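PDB 3GIP: N-acyl-D-glutamate deacylase from Bordetella bronchiseptica, which catalyses the zinc-dependent hydrolysis of N-acyl-D-glutamate, releasing D-glutamate and the carboxylate of the acyl group. Local coordinates for residues A[286-291]-A[303-308]. Sequence-based numbering, arbitrary orientation.
Sequences GSSTIL and RITWST. With FMT (formic acid), chain D; FMT (formic acid), chain E.
The side chains of Ser288 and Thr305 approach each other over Ile342, which both touch, in a small antiparallel sheet where strand 339-343 lies between the two outer strands 287-290 and 303-307; Thr305 sits at the corner where the latter breaks. Ser288 OG stands 3.9 Å from Thr305 CG2, and the two hydroxyls are joined by a water 3.0 Å from Ser288 OG and 2.8 Å from Thr305 OG1. The extended torsion of Ser288 (chi1 -176°) places OG opposite its own backbone N, where it bonds the water and also Ala341 O of the central strand. In Thr305, OG1 sits between the backbone N and C (chi1 51°), which turns the hydroxyl to the water and leaves CG2 to meet the serine. A weak bond from the same water to Thr289 O, 3.3 Å long, adds a third grip.

The other touch is apolar: Leu291 CD2 and Ile304 CD1 meet at 4.0 Å, methyl to methyl, their side chains obliquely crossed. Both pack on Leu336 of helix 329-336.

Ser288 turns its backbone N-H to one formate, reaching O1 at 3.0 Å along a nearly straight line (175°). Ser287 OG donates to O1 of a second formate at 2.6 Å. With Lys250, Tyr282, Arg295 and Arg376 also binding these formates and zinc about 10 Å from the Ser288 side chain, the sheet is consistent with a lid-like insertion bordering the active site of an amidohydrolase TIM barrel.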
loop_
_atom_site.group_PDB
_atom_site.type_symbol
_atom_site.label_atom_id
_atom_site.label_comp_id
_atom_site.label_asym_id
_atom_site.label_seq_id
_atom_site.Cartn_x
_atom_site.Cartn_y
_atom_site.Cartn_z
ATOM N N GLY A 286 13.899 -0.428 7.408
ATOM C CA GLY A 286 13.330 0.033 8.659
ATOM C C GLY A 286 11.823 0.089 8.509
ATOM O O GLY A 286 11.324 0.452 7.447
ATOM N N SER A 287 11.099 -0.286 9.559
ATOM C CA SER A 287 9.641 -0.263 9.529
ATOM C C SER A 287 9.160 0.992 10.243
ATOM O O SER A 287 9.963 1.755 10.769
ATOM C CB SER A 287 9.085 -1.501 10.234
ATOM O OG SER A 287 9.387 -1.470 11.620
ATOM N N SER A 288 7.849 1.214 10.258
ATOM C CA SER A 288 7.309 2.381 10.941
ATOM C C SER A 288 5.858 2.133 11.304
ATOM O O SER A 288 5.052 1.769 10.456
ATOM C CB SER A 288 7.404 3.629 10.059
ATOM O OG SER A 288 6.969 4.782 10.771
ATOM N N THR A 289 5.536 2.309 12.576
ATOM C CA THR A 289 4.169 2.118 13.031
ATOM C C THR A 289 4.052 2.748 14.408
ATOM O O THR A 289 4.870 3.584 14.780
ATOM C CB THR A 289 3.796 0.611 13.079
ATOM O OG1 THR A 289 2.409 0.473 13.415
ATOM C CG2 THR A 289 4.640 -0.130 14.106
ATOM N N ILE A 290 3.032 2.364 15.164
ATOM C CA ILE A 290 2.855 2.926 16.492
ATOM C C ILE A 290 4.037 2.584 17.394
ATOM O O ILE A 290 4.725 1.580 17.184
ATOM C CB ILE A 290 1.560 2.401 17.136
ATOM C CG1 ILE A 290 1.591 0.872 17.206
ATOM C CG2 ILE A 290 0.369 2.862 16.316
ATOM C CD1 ILE A 290 0.389 0.256 17.914
ATOM N N LEU A 291 4.286 3.435 18.382
ATOM C CA LEU A 291 5.372 3.198 19.319
ATOM C C LEU A 291 4.948 2.070 20.247
ATOM O O LEU A 291 3.874 2.117 20.854
ATOM C CB LEU A 291 5.679 4.460 20.132
ATOM C CG LEU A 291 6.782 4.311 21.185
ATOM C CD1 LEU A 291 8.090 3.915 20.518
ATOM C CD2 LEU A 291 6.951 5.625 21.928
ATOM N N ARG A 303 13.258 5.665 16.595
ATOM C CA ARG A 303 13.154 7.097 16.338
ATOM C C ARG A 303 11.695 7.517 16.223
ATOM O O ARG A 303 10.939 6.961 15.436
ATOM C CB ARG A 303 13.924 7.456 15.057
ATOM C CG ARG A 303 14.049 8.951 14.821
ATOM C CD ARG A 303 14.724 9.277 13.496
ATOM N NE ARG A 303 16.181 9.171 13.549
ATOM C CZ ARG A 303 16.970 9.421 12.507
ATOM N NH1 ARG A 303 16.430 9.780 11.349
ATOM N NH2 ARG A 303 18.292 9.331 12.618
ATOM N N ILE A 304 11.313 8.513 17.014
ATOM C CA ILE A 304 9.935 8.990 17.037
ATOM C C ILE A 304 9.487 9.676 15.747
ATOM O O ILE A 304 10.204 10.497 15.181
ATOM C CB ILE A 304 9.731 9.945 18.239
ATOM C CG1 ILE A 304 10.185 9.247 19.530
ATOM C CG2 ILE A 304 8.271 10.367 18.346
ATOM C CD1 ILE A 304 9.523 7.892 19.786
ATOM N N THR A 305 8.292 9.318 15.282
ATOM C CA THR A 305 7.721 9.904 14.071
ATOM C C THR A 305 6.633 10.915 14.429
ATOM O O THR A 305 6.310 11.808 13.643
ATOM C CB THR A 305 7.115 8.821 13.162
ATOM O OG1 THR A 305 6.231 7.994 13.925
ATOM C CG2 THR A 305 8.215 7.957 12.567
ATOM N N TRP A 306 6.063 10.750 15.620
ATOM C CA TRP A 306 5.029 11.650 16.135
ATOM C C TRP A 306 4.715 11.262 17.572
ATOM O O TRP A 306 4.963 10.137 17.976
ATOM C CB TRP A 306 3.737 11.576 15.301
ATOM C CG TRP A 306 3.031 10.240 15.325
ATOM C CD1 TRP A 306 3.291 9.168 14.523
ATOM C CD2 TRP A 306 1.963 9.835 16.199
ATOM N NE1 TRP A 306 2.455 8.122 14.838
ATOM C CE2 TRP A 306 1.630 8.505 15.862
ATOM C CE3 TRP A 306 1.256 10.469 17.233
ATOM C CZ2 TRP A 306 0.619 7.792 16.519
ATOM C CZ3 TRP A 306 0.250 9.758 17.888
ATOM C CH2 TRP A 306 -0.057 8.434 17.526
ATOM N N SER A 307 4.188 12.211 18.342
ATOM C CA SER A 307 3.803 11.976 19.733
ATOM C C SER A 307 2.787 13.041 20.115
ATOM O O SER A 307 3.070 14.235 20.039
ATOM C CB SER A 307 5.003 12.071 20.680
ATOM O OG SER A 307 4.565 12.063 22.037
ATOM N N THR A 308 1.601 12.611 20.528
ATOM C CA THR A 308 0.574 13.571 20.901
ATOM C C THR A 308 0.952 14.381 22.144
ATOM O O THR A 308 0.846 15.605 22.140
ATOM C CB THR A 308 -0.782 12.870 21.105
ATOM O OG1 THR A 308 -1.143 12.188 19.898
ATOM C CG2 THR A 308 -1.863 13.886 21.434
HETATM C C FMT D . 5.633 -1.701 8.769
HETATM O O1 FMT D . 5.971 -0.543 8.785
HETATM O O2 FMT D . 6.216 -2.549 7.916
HETATM C C FMT E . 6.612 -3.122 12.532
HETATM O O1 FMT E . 7.462 -2.488 13.108
HETATM O O2 FMT E . 5.755 -3.872 13.235
HETATM O O HOH W 1 4.904 6.021 12.511
#